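Local coordinates for NOL1/NOP2/sun family protein (Enterococcus faecium, PDB 3M4X) that probably methylates cytosines of ribosomal RNA with S-adenosylmethionine as methyl donor, at residues 38-43 and 85-90; 43-48 and 151-156; 91-96 and 293-298. All blocks are in the same frame, centred on the assembly; numbering follows the deposited sequence.

Contact 1: residues 38-43 and 85-90; sequences KGFRWN and GYEYSQ
Q90 OE1 takes the N-H of R41 NE at 2.7 Å, with NE nearly in line with the C=O bond and OE1 in the guanidinium plane. R41 NH2 also reaches this oxygen, but its position is less certain. The two side chains reach across one face of a small antiparallel sheet in the N-terminal RsmF-type domain, where the central strand 39-41 pairs with the outer strand 88-89. R41 turns its guanidinium back with a bend at chi3 (-75°), whereas Q90 runs out fully extended; guanidinium and amide planes stand 73° apart. The CB of Y88 lies over one guanidinium face, and Q122 of helix 118-127 binds the far end of the Q90 amide.

R41 and Y88 form the hydrogen-bonded pair: R41 N gives to Y88 O at 2.8 Å, and Y88 N returns to R41 O at 3.0 Å. Beyond the non-hydrogen-bonded pair F40 and S89, Q90 N donates to G39 O at 2.9 Å. On the other face F40 crosses the extended arm of E87, bringing its CE1 within 3.6 Å of E87 OE1; its ring is also stacked on H57.

Past R41 direct backbone hydrogen bonds between the two segments cease, and side chain and water take over. N43 ND2 gives a straight bond to the carbonyl oxygen of G85, whose positive phi ends the preceding helix in a Schellman motif, and also gives to W153 O. Beside it a water accepts from N43 N at 2.8 Å and donates to Y86 O at 2.9 Å.

Contact 2: residues 43-48 and 151-156; sequences NPLKPA and ERWGVS
N43 lays its side chain flat over one face of W153. Its CB sits above the six-membered ring, 3.6 Å from the centroid, making a CH-pi contact. CG, anti to the backbone N (chi1 -170°), moves on over the CE2-CZ2 bond, at 3.4 Å from W153 CE2. From there the amide divides. OD1 turns back to its own loop and accepts from L45 N at 2.9 Å, an Asx turn in which the donor lies above the carbonyl plane. ND2 continues over the middle of the indole and gives an N-H to W153 O at 2.8 Å, in the plane of its own amide. Amide and indole planes are only 12° apart, so this is a stack, and the bonds at both ends of the amide hold it flat against the ring.

The same loop makes a type I beta turn from N43 to K46, which sets two more side chains beside the end of helix 140-153. The L45 side chain runs crosswise to that of W153, its CD1 at 3.9 Å from W153 CD1, and also brushes V155 CG2. K46, bent at chi2 (-75°), passes its CE by W153 O and brings NZ to R152 O at 3.1 Å. A84 O and L390 O also accept from this ammonium, so NZ has three carbonyl acceptors. G154, with positive phi, ends the helix in a Schellman motif.

The contact thus seats the N-terminal-domain loop between strand 39-41 and helix 49-56 against the C-terminal turn of methyltransferase helix 140-153, with helix 118-127 alongside: T121 O weakly holds W153 NE1, while A125 touches P44 and A124 touches V155.

Contact 3: residues 91-96 and 293-298; sequences EPSAMI and EGHFVA
Strand 295-302 belongs to the Rossmann-like methyltransferase sheet, and at its N-terminal end H295 packs on S93 and A94 of the segment leading into helix 95-101. The strand lies antiparallel between 228-234 and 255-258, as the seventh strand of a class I methyltransferase does. S93 OG gathers the polar part of the contact. H295 ND1 donates to it at 3.2 Å, with OG lying 24° out of the imidazole plane, and G294 N adds a weak bond at 3.3 Å. The hydroxyl also lies against E91 OE2, though that separation is so short in the model that its details are doubtful.

E91 OE2 approaches the H295 ring at its edge. Bent at chi2 (95°), E91 folds its carboxylate back over its own turn, where OE1 and OE2 receive weak bonds from S93 N and A94 N respectively. Both carboxylate oxygens touch the aliphatic part of E293, E91 OE1 lying 3.3 Å from E293 CG. The two carboxylates are turned 70° against each other and do not touch; R192 forms a salt bridge with E293 OE1, which K37 N also meets, and this may offset the nearby like charges.

Farther along, the contact becomes apolar: I96, which also touches I285 of strand 283-285, slides past V297 in the opposite direction. A94 covers one face of the H295 ring: its CA stands 3.9 Å from the centroid in a CH-pi contact, and A94 CB comes to 3.7 Å from H295 CE1.

Overall arrangement
Contacts 1 and 2 lie side by side, centres 11 Å apart, and share N43; they also touch through Y86 with P47 and E87 with R152. Contact 3 is centred 15 Å from contact 1 and 23 Å from contact 2, which it does not touch. Contact 1 closes at Q90 just before contact 3 opens at E91, and M95 and P92 pack back on 38-43. Contact 2 interleaves with each of the others along the chain. Together they fasten the small sheet of the N-terminal domain to helix 140-153 and continue its outer strand into helix 95-101, packed on strand 295-302, consistent with the N-terminal and methyltransferase domains packing as one unit.

Contact 1: residues 38-43 and 85-90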
# COMPACT_ATOMS: atom_id res chain seq x y z
N LYS A 38 -14.38 -3.94 -10.18
CA LYS A 38 -13.52 -2.78 -10.01
C LYS A 38 -13.89 -2.03 -8.73
O LYS A 38 -15.07 -1.92 -8.37
CB LYS A 38 -13.62 -1.88 -11.24
CG LYS A 38 -13.28 -2.61 -12.54
CD LYS A 38 -13.72 -1.85 -13.80
CE LYS A 38 -15.18 -2.15 -14.17
NZ LYS A 38 -15.67 -1.36 -15.35
N GLY A 39 -12.87 -1.52 -8.03
CA GLY A 39 -13.08 -0.85 -6.76
C GLY A 39 -11.99 0.14 -6.42
O GLY A 39 -10.97 0.23 -7.09
N PHE A 40 -12.23 0.90 -5.36
CA PHE A 40 -11.23 1.83 -4.85
C PHE A 40 -11.56 2.10 -3.40
O PHE A 40 -12.62 1.71 -2.93
CB PHE A 40 -11.23 3.14 -5.65
CG PHE A 40 -12.51 3.93 -5.53
CD1 PHE A 40 -12.61 4.99 -4.64
CD2 PHE A 40 -13.61 3.64 -6.34
CE1 PHE A 40 -13.78 5.74 -4.55
CE2 PHE A 40 -14.79 4.37 -6.25
CZ PHE A 40 -14.87 5.42 -5.35
N ARG A 41 -10.64 2.74 -2.70
CA ARG A 41 -10.82 3.10 -1.30
C ARG A 41 -10.62 4.59 -1.06
O ARG A 41 -9.82 5.25 -1.73
CB ARG A 41 -9.83 2.34 -0.41
CG ARG A 41 -10.18 0.89 -0.14
CD ARG A 41 -9.11 0.24 0.74
NE ARG A 41 -7.92 -0.02 -0.05
CZ ARG A 41 -6.78 0.65 0.04
NH1 ARG A 41 -6.62 1.62 0.92
NH2 ARG A 41 -5.78 0.33 -0.75
N TRP A 42 -11.37 5.12 -0.10
CA TRP A 42 -11.11 6.45 0.41
C TRP A 42 -10.05 6.37 1.51
O TRP A 42 -9.65 5.28 1.95
CB TRP A 42 -12.41 7.13 0.90
CG TRP A 42 -13.13 6.44 2.02
CD1 TRP A 42 -14.05 5.43 1.90
CD2 TRP A 42 -13.00 6.70 3.42
NE1 TRP A 42 -14.51 5.06 3.14
CE2 TRP A 42 -13.87 5.82 4.09
CE3 TRP A 42 -12.24 7.61 4.17
CZ2 TRP A 42 -14.00 5.81 5.48
CZ3 TRP A 42 -12.37 7.60 5.54
CH2 TRP A 42 -13.25 6.71 6.18
N ASN A 43 -9.58 7.54 1.94
CA ASN A 43 -8.38 7.65 2.74
C ASN A 43 -8.62 8.37 4.07
O ASN A 43 -8.78 9.59 4.10
CB ASN A 43 -7.30 8.37 1.91
CG ASN A 43 -5.94 8.32 2.58
OD1 ASN A 43 -5.83 7.90 3.72
ND2 ASN A 43 -4.91 8.77 1.88
N GLY A 85 -4.61 11.99 -3.46
CA GLY A 85 -4.58 10.78 -2.66
C GLY A 85 -5.85 10.44 -1.89
O GLY A 85 -5.78 9.75 -0.88
N TYR A 86 -6.99 10.91 -2.36
CA TYR A 86 -8.26 10.66 -1.67
C TYR A 86 -8.88 9.36 -2.16
O TYR A 86 -9.89 8.91 -1.63
CB TYR A 86 -9.23 11.85 -1.85
CG TYR A 86 -8.99 12.95 -0.83
CD1 TYR A 86 -7.77 13.60 -0.75
CD2 TYR A 86 -9.98 13.31 0.08
CE1 TYR A 86 -7.54 14.61 0.21
CE2 TYR A 86 -9.78 14.30 1.03
CZ TYR A 86 -8.56 14.95 1.09
OH TYR A 86 -8.37 15.93 2.03
N GLU A 87 -8.29 8.78 -3.18
CA GLU A 87 -8.78 7.52 -3.73
C GLU A 87 -7.62 6.68 -4.17
O GLU A 87 -6.66 7.18 -4.75
CB GLU A 87 -9.70 7.75 -4.92
CG GLU A 87 -10.92 8.56 -4.57
CD GLU A 87 -11.83 8.76 -5.75
OE1 GLU A 87 -12.99 9.11 -5.51
OE2 GLU A 87 -11.39 8.56 -6.91
N TYR A 88 -7.72 5.39 -3.86
CA TYR A 88 -6.77 4.40 -4.33
C TYR A 88 -7.58 3.31 -5.01
O TYR A 88 -8.44 2.69 -4.38
CB TYR A 88 -5.97 3.81 -3.17
CG TYR A 88 -4.68 3.17 -3.61
CD1 TYR A 88 -3.49 3.88 -3.57
CD2 TYR A 88 -4.65 1.87 -4.11
CE1 TYR A 88 -2.31 3.32 -3.99
CE2 TYR A 88 -3.47 1.29 -4.54
CZ TYR A 88 -2.30 2.03 -4.48
OH TYR A 88 -1.12 1.49 -4.89
N SER A 89 -7.34 3.08 -6.30
CA SER A 89 -8.06 2.01 -6.98
C SER A 89 -7.42 0.67 -6.67
O SER A 89 -6.20 0.53 -6.68
CB SER A 89 -8.16 2.26 -8.49
OG SER A 89 -6.88 2.38 -9.09
N GLN A 90 -8.26 -0.30 -6.34
CA GLN A 90 -7.83 -1.62 -5.90
C GLN A 90 -8.96 -2.60 -6.18
O GLN A 90 -10.12 -2.30 -5.90
CB GLN A 90 -7.53 -1.60 -4.40
CG GLN A 90 -6.95 -2.90 -3.89
CD GLN A 90 -6.70 -2.89 -2.41
OE1 GLN A 90 -7.30 -2.11 -1.66
NE2 GLN A 90 -5.80 -3.76 -1.96
O HOH W 1 -10.53 10.00 0.97

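Contact 2: residues 43-48 and 151-156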
# COMPACT_ATOMS: atom_id res chain seq x y z
N ASN A 43 -9.58 7.54 1.94
CA ASN A 43 -8.38 7.65 2.74
C ASN A 43 -8.62 8.37 4.07
O ASN A 43 -8.78 9.59 4.10
CB ASN A 43 -7.30 8.37 1.91
CG ASN A 43 -5.94 8.32 2.58
OD1 ASN A 43 -5.83 7.90 3.72
ND2 ASN A 43 -4.91 8.77 1.88
N PRO A 44 -8.67 7.60 5.17
CA PRO A 44 -8.89 8.12 6.52
C PRO A 44 -7.70 8.95 7.01
O PRO A 44 -7.82 9.65 8.01
CB PRO A 44 -9.00 6.86 7.39
CG PRO A 44 -9.02 5.69 6.44
CD PRO A 44 -8.47 6.14 5.14
N LEU A 45 -6.57 8.86 6.32
CA LEU A 45 -5.43 9.72 6.65
C LEU A 45 -5.66 11.18 6.24
O LEU A 45 -5.00 12.08 6.76
CB LEU A 45 -4.15 9.18 6.01
CG LEU A 45 -3.78 7.75 6.41
CD1 LEU A 45 -2.57 7.28 5.63
CD2 LEU A 45 -3.53 7.64 7.93
N LYS A 46 -6.58 11.40 5.30
CA LYS A 46 -6.80 12.74 4.74
C LYS A 46 -7.85 13.56 5.50
O LYS A 46 -8.78 13.02 6.05
CB LYS A 46 -7.20 12.63 3.27
CG LYS A 46 -6.17 11.94 2.38
CD LYS A 46 -4.99 12.87 2.10
CE LYS A 46 -3.91 12.12 1.35
NZ LYS A 46 -2.99 13.02 0.62
N PRO A 47 -7.68 14.89 5.51
CA PRO A 47 -8.73 15.79 6.02
C PRO A 47 -10.05 15.54 5.30
O PRO A 47 -10.09 15.69 4.08
CB PRO A 47 -8.22 17.19 5.64
CG PRO A 47 -6.75 17.05 5.42
CD PRO A 47 -6.50 15.62 5.00
N ALA A 48 -11.11 15.20 6.02
CA ALA A 48 -12.42 14.95 5.40
C ALA A 48 -12.35 13.96 4.24
O ALA A 48 -12.96 14.16 3.20
CB ALA A 48 -13.04 16.27 4.91
N GLU A 151 3.62 8.40 -1.04
CA GLU A 151 3.62 9.84 -0.94
C GLU A 151 2.25 10.46 -1.28
O GLU A 151 1.77 11.35 -0.58
CB GLU A 151 4.70 10.41 -1.85
CG GLU A 151 4.77 11.91 -1.87
CD GLU A 151 5.70 12.40 -2.95
OE1 GLU A 151 5.29 12.41 -4.12
OE2 GLU A 151 6.84 12.77 -2.63
N ARG A 152 1.62 9.97 -2.33
CA ARG A 152 0.33 10.53 -2.75
C ARG A 152 -0.72 10.33 -1.67
O ARG A 152 -1.54 11.22 -1.39
CB ARG A 152 -0.12 9.93 -4.09
CG ARG A 152 -1.49 10.44 -4.60
CD ARG A 152 -1.79 9.91 -6.02
NE ARG A 152 -1.85 8.45 -6.03
CZ ARG A 152 -2.96 7.73 -5.84
NH1 ARG A 152 -4.13 8.34 -5.64
NH2 ARG A 152 -2.89 6.41 -5.84
N TRP A 153 -0.63 9.16 -1.04
CA TRP A 153 -1.58 8.69 -0.05
C TRP A 153 -1.36 9.43 1.25
O TRP A 153 -2.19 9.36 2.15
CB TRP A 153 -1.36 7.17 0.17
CG TRP A 153 -2.51 6.44 0.83
CD1 TRP A 153 -2.46 5.73 2.00
CD2 TRP A 153 -3.86 6.32 0.34
NE1 TRP A 153 -3.70 5.19 2.27
CE2 TRP A 153 -4.57 5.54 1.27
CE3 TRP A 153 -4.53 6.81 -0.79
CZ2 TRP A 153 -5.92 5.23 1.11
CZ3 TRP A 153 -5.89 6.51 -0.94
CH2 TRP A 153 -6.56 5.72 0.00
N GLY A 154 -0.24 10.14 1.34
CA GLY A 154 0.03 10.96 2.52
C GLY A 154 0.62 10.21 3.71
O GLY A 154 0.46 10.63 4.85
N VAL A 155 1.33 9.12 3.44
CA VAL A 155 1.89 8.30 4.52
C VAL A 155 3.18 8.92 5.01
O VAL A 155 4.09 9.17 4.22
CB VAL A 155 2.19 6.88 4.02
CG1 VAL A 155 2.78 6.00 5.15
CG2 VAL A 155 0.93 6.27 3.42
N SER A 156 3.27 9.16 6.31
CA SER A 156 4.42 9.83 6.87
C SER A 156 5.37 8.92 7.64
O SER A 156 6.45 9.33 7.99
CB SER A 156 3.97 10.98 7.78
OG SER A 156 3.07 10.51 8.76

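Contact 3: residues 91-96 and 293-298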
# COMPACT_ATOMS: atom_id res chain seq x y z
N GLU A 91 -8.64 -3.76 -6.76
CA GLU A 91 -9.71 -4.69 -7.11
C GLU A 91 -10.31 -5.27 -5.83
O GLU A 91 -9.60 -5.50 -4.86
CB GLU A 91 -9.22 -5.77 -8.07
CG GLU A 91 -8.69 -7.02 -7.42
CD GLU A 91 -9.74 -8.10 -7.30
OE1 GLU A 91 -10.92 -7.88 -7.67
OE2 GLU A 91 -9.36 -9.19 -6.83
N PRO A 92 -11.64 -5.45 -5.82
CA PRO A 92 -12.41 -5.82 -4.62
C PRO A 92 -11.93 -7.01 -3.80
O PRO A 92 -11.93 -6.91 -2.57
CB PRO A 92 -13.81 -6.04 -5.18
CG PRO A 92 -13.89 -5.01 -6.26
CD PRO A 92 -12.52 -4.99 -6.90
N SER A 93 -11.54 -8.11 -4.42
CA SER A 93 -11.08 -9.24 -3.62
C SER A 93 -9.69 -9.00 -3.05
O SER A 93 -9.35 -9.51 -1.98
CB SER A 93 -11.17 -10.57 -4.38
OG SER A 93 -10.07 -10.78 -5.24
N ALA A 94 -8.88 -8.23 -3.76
CA ALA A 94 -7.54 -7.90 -3.27
C ALA A 94 -7.61 -7.14 -1.94
O ALA A 94 -6.71 -7.24 -1.10
CB ALA A 94 -6.78 -7.09 -4.32
N MSE A 95 -8.69 -6.39 -1.73
CA MSE A 95 -8.84 -5.63 -0.49
C MSE A 95 -8.91 -6.53 0.74
O MSE A 95 -8.72 -6.07 1.87
CB MSE A 95 -10.10 -4.77 -0.54
CG MSE A 95 -10.11 -3.72 -1.63
SE MSE A 95 -11.74 -2.65 -1.43
CE MSE A 95 -11.65 -1.64 -3.10
N ILE A 96 -9.20 -7.81 0.52
CA ILE A 96 -9.36 -8.74 1.63
C ILE A 96 -8.05 -8.89 2.39
O ILE A 96 -8.04 -9.11 3.60
CB ILE A 96 -9.83 -10.14 1.15
CG1 ILE A 96 -10.33 -10.97 2.34
CG2 ILE A 96 -8.71 -10.88 0.44
CD1 ILE A 96 -11.43 -10.31 3.11
N GLU A 293 -12.31 -11.14 -7.93
CA GLU A 293 -11.62 -11.92 -8.93
C GLU A 293 -11.12 -13.29 -8.47
O GLU A 293 -11.15 -14.26 -9.23
CB GLU A 293 -10.48 -11.09 -9.51
CG GLU A 293 -10.99 -9.91 -10.33
CD GLU A 293 -11.95 -10.37 -11.42
OE1 GLU A 293 -13.13 -9.95 -11.41
OE2 GLU A 293 -11.52 -11.17 -12.27
N GLY A 294 -10.68 -13.38 -7.22
CA GLY A 294 -10.10 -14.61 -6.74
C GLY A 294 -8.87 -14.35 -5.90
O GLY A 294 -7.91 -13.73 -6.35
N HIS A 295 -8.91 -14.84 -4.67
CA HIS A 295 -7.82 -14.64 -3.73
C HIS A 295 -7.81 -15.75 -2.69
O HIS A 295 -8.83 -16.39 -2.41
CB HIS A 295 -7.95 -13.27 -3.05
CG HIS A 295 -6.90 -12.29 -3.47
ND1 HIS A 295 -7.06 -11.45 -4.56
CD2 HIS A 295 -5.68 -12.01 -2.97
CE1 HIS A 295 -5.99 -10.70 -4.71
NE2 HIS A 295 -5.13 -11.02 -3.75
N PHE A 296 -6.63 -15.99 -2.15
CA PHE A 296 -6.46 -16.83 -0.98
C PHE A 296 -5.76 -15.99 0.09
O PHE A 296 -4.80 -15.30 -0.21
CB PHE A 296 -5.60 -18.05 -1.35
CG PHE A 296 -5.29 -18.94 -0.19
CD1 PHE A 296 -6.23 -19.86 0.27
CD2 PHE A 296 -4.04 -18.89 0.42
CE1 PHE A 296 -5.93 -20.71 1.33
CE2 PHE A 296 -3.73 -19.73 1.48
CZ PHE A 296 -4.67 -20.64 1.93
N VAL A 297 -6.24 -16.04 1.33
CA VAL A 297 -5.58 -15.37 2.44
C VAL A 297 -5.54 -16.21 3.70
O VAL A 297 -6.50 -16.90 4.02
CB VAL A 297 -6.24 -14.02 2.81
CG1 VAL A 297 -5.38 -13.31 3.86
CG2 VAL A 297 -6.35 -13.15 1.61
N ALA A 298 -4.43 -16.11 4.43
CA ALA A 298 -4.29 -16.80 5.70
C ALA A 298 -3.58 -15.91 6.72
O ALA A 298 -2.68 -15.13 6.38
CB ALA A 298 -3.51 -18.11 5.50